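Local coordinates for C2 domain protein (Scophthalmus maximus, PDB 3W56), which binds calcium ions through its C2 domain and may have a part in forming wide membrane pores, at residues R85-D90 / L99-R104. Sequence-based numbering, arbitrary orientation.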
loop_
_atom_site.group_PDB
_atom_site.type_symbol
_atom_site.label_atom_id
_atom_site.label_comp_id
_atom_site.label_asym_id
_atom_site.label_seq_id
_atom_site.Cartn_x
_atom_site.Cartn_y
_atom_site.Cartn_z
ATOM N N ARG A 85 6.933 2.280 2.425
ATOM C CA ARG A 85 6.821 2.324 0.986
ATOM C C ARG A 85 5.699 1.379 0.481
ATOM O O ARG A 85 5.617 0.149 0.810
ATOM C CB ARG A 85 8.209 1.945 0.377
ATOM C CG ARG A 85 8.176 1.686 -1.080
ATOM C CD ARG A 85 9.482 1.022 -1.500
ATOM N NE ARG A 85 9.537 0.769 -2.935
ATOM C CZ ARG A 85 10.041 1.627 -3.823
ATOM N NH1 ARG A 85 10.524 2.799 -3.412
ATOM N NH2 ARG A 85 10.082 1.314 -5.127
ATOM N N LEU A 86 4.857 1.953 -0.358
ATOM C CA LEU A 86 3.680 1.274 -0.870
ATOM C C LEU A 86 3.810 1.268 -2.361
ATOM O O LEU A 86 4.030 2.276 -2.994
ATOM C CB LEU A 86 2.388 1.967 -0.423
ATOM C CG LEU A 86 2.173 2.056 1.071
ATOM C CD1 LEU A 86 0.778 2.664 1.431
ATOM C CD2 LEU A 86 2.254 0.736 1.777
ATOM N N GLU A 87 3.694 0.093 -2.937
ATOM C CA GLU A 87 3.631 0.051 -4.368
ATOM C C GLU A 87 2.303 -0.563 -4.775
ATOM O O GLU A 87 1.923 -1.636 -4.256
ATOM C CB GLU A 87 4.802 -0.738 -4.940
ATOM C CG GLU A 87 6.145 -0.282 -4.446
ATOM C CD GLU A 87 7.243 -1.216 -4.880
ATOM O OE1 GLU A 87 6.925 -2.186 -5.609
ATOM O OE2 GLU A 87 8.403 -0.997 -4.454
ATOM N N VAL A 88 1.662 0.071 -5.743
ATOM C CA VAL A 88 0.449 -0.463 -6.352
ATOM C C VAL A 88 0.827 -1.096 -7.697
ATOM O O VAL A 88 1.417 -0.434 -8.567
ATOM C CB VAL A 88 -0.615 0.610 -6.517
ATOM C CG1 VAL A 88 -1.797 0.044 -7.287
ATOM C CG2 VAL A 88 -1.028 1.154 -5.117
ATOM N N HIS A 89 0.487 -2.361 -7.865
ATOM C CA HIS A 89 0.781 -3.080 -9.129
ATOM C C HIS A 89 -0.447 -3.630 -9.785
ATOM O O HIS A 89 -1.481 -3.869 -9.157
ATOM C CB HIS A 89 1.711 -4.257 -8.903
ATOM C CG HIS A 89 3.047 -3.872 -8.393
ATOM N ND1 HIS A 89 4.188 -3.891 -9.186
ATOM C CD2 HIS A 89 3.448 -3.476 -7.166
ATOM C CE1 HIS A 89 5.223 -3.511 -8.458
ATOM N NE2 HIS A 89 4.803 -3.262 -7.222
ATOM N N ASP A 90 -0.320 -3.851 -11.076
ATOM C CA ASP A 90 -1.374 -4.438 -11.881
ATOM C C ASP A 90 -0.882 -5.789 -12.287
ATOM O O ASP A 90 0.161 -5.895 -12.947
ATOM C CB ASP A 90 -1.584 -3.524 -13.061
ATOM C CG ASP A 90 -2.711 -3.967 -13.969
ATOM O OD1 ASP A 90 -3.310 -5.074 -13.743
ATOM O OD2 ASP A 90 -2.997 -3.182 -14.910
ATOM N N LEU A 99 2.134 0.594 -10.851
ATOM C CA LEU A 99 1.185 1.673 -11.150
ATOM C C LEU A 99 1.539 2.949 -10.413
ATOM O O LEU A 99 1.238 4.072 -10.864
ATOM C CB LEU A 99 -0.234 1.223 -10.780
ATOM C CG LEU A 99 -0.721 0.049 -11.628
ATOM C CD1 LEU A 99 -2.218 -0.250 -11.340
ATOM C CD2 LEU A 99 -0.472 0.327 -13.116
ATOM N N GLY A 100 2.235 2.804 -9.286
ATOM C CA GLY A 100 2.646 3.994 -8.563
ATOM C C GLY A 100 3.375 3.607 -7.325
ATOM O O GLY A 100 3.231 2.467 -6.836
ATOM N N VAL A 101 4.229 4.499 -6.860
ATOM C CA VAL A 101 4.965 4.245 -5.606
ATOM C C VAL A 101 4.783 5.405 -4.621
ATOM O O VAL A 101 4.817 6.590 -5.011
ATOM C CB VAL A 101 6.457 4.009 -5.874
ATOM C CG1 VAL A 101 7.301 4.092 -4.585
ATOM C CG2 VAL A 101 6.639 2.663 -6.498
ATOM N N CYS A 102 4.573 5.094 -3.354
ATOM C CA CYS A 102 4.662 6.153 -2.361
ATOM C C CYS A 102 5.518 5.799 -1.182
ATOM O O CYS A 102 5.581 4.627 -0.705
ATOM C CB CYS A 102 3.302 6.673 -1.939
ATOM S SG CYS A 102 2.515 7.336 -3.384
ATOM N N GLN A 103 6.218 6.828 -0.754
ATOM C CA GLN A 103 7.183 6.762 0.312
ATOM C C GLN A 103 6.867 7.821 1.340
ATOM O O GLN A 103 6.598 9.003 1.012
ATOM C CB GLN A 103 8.560 7.012 -0.254
ATOM C CG GLN A 103 9.052 5.875 -1.125
ATOM C CD GLN A 103 10.552 5.964 -1.368
ATOM O OE1 GLN A 103 11.299 5.047 -1.020
ATOM N NE2 GLN A 103 10.997 7.080 -1.953
ATOM N N ARG A 104 6.920 7.411 2.594
ATOM C CA ARG A 104 6.558 8.291 3.685
ATOM C C ARG A 104 7.312 7.916 4.965
ATOM O O ARG A 104 7.362 6.750 5.320
ATOM C CB ARG A 104 5.069 8.136 3.922
ATOM C CG ARG A 104 4.593 8.762 5.151
ATOM C CD ARG A 104 3.119 8.754 5.133
ATOM N NE ARG A 104 2.532 9.361 3.946
ATOM C CZ ARG A 104 2.560 10.678 3.672
ATOM N NH1 ARG A 104 3.158 11.531 4.509
ATOM N NH2 ARG A 104 1.973 11.154 2.565
#
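R85 reaches over its neighbouring strand, laying one face of its guanidinium on V101, whose CG1 sits 3.7 Å from R85 NH1. With CG anti to the backbone N (chi1 168°) and the chain extended to NE, the group arrives at V101 while its edge meets carboxylate and amide oxygens. R85 NE and NH2 both grip OE2 of E87, with NE 2.6 Å away in a salt bridge; NE meets the anti lone pair of OE2, whereas NH2 comes in from above the carboxylate plane. NH1 makes a weak bond to Q103 OE1 (3.4 Å), the amide standing almost perpendicular to the guanidinium plane. A methionine here would probably leave OE2 of E87 without its two donors and its positive mate, with H89 still holding the other oxygen. L86 exchanges both backbone hydrogen bonds with C102, L86 N to C102 O at 2.8 Å, and its side chain packs on L123 and Y125 in the opposing sheet of the C2 beta-sandwich. On that same side C102 is disulfide-bonded to C115, so this antiparallel hairpin, with 99-104 at the sheet edge, is covalently tied to the other sheet. E87 rests its CG on V101 CG2 (3.6 Å) and receives H89 NE2 at OE1, in the imidazole plane. V88 faces both L99 and G100 in a classic beta bulge: its O takes L99 N at 2.6 Å and a weak bond from G100 N. Beyond H89, D90 CB packs against L99 CD1 (3.8 Å), while OD1 of D90, a calcium ligand when the metal is bound, accepts the backbone N of D43, which also binds calcium.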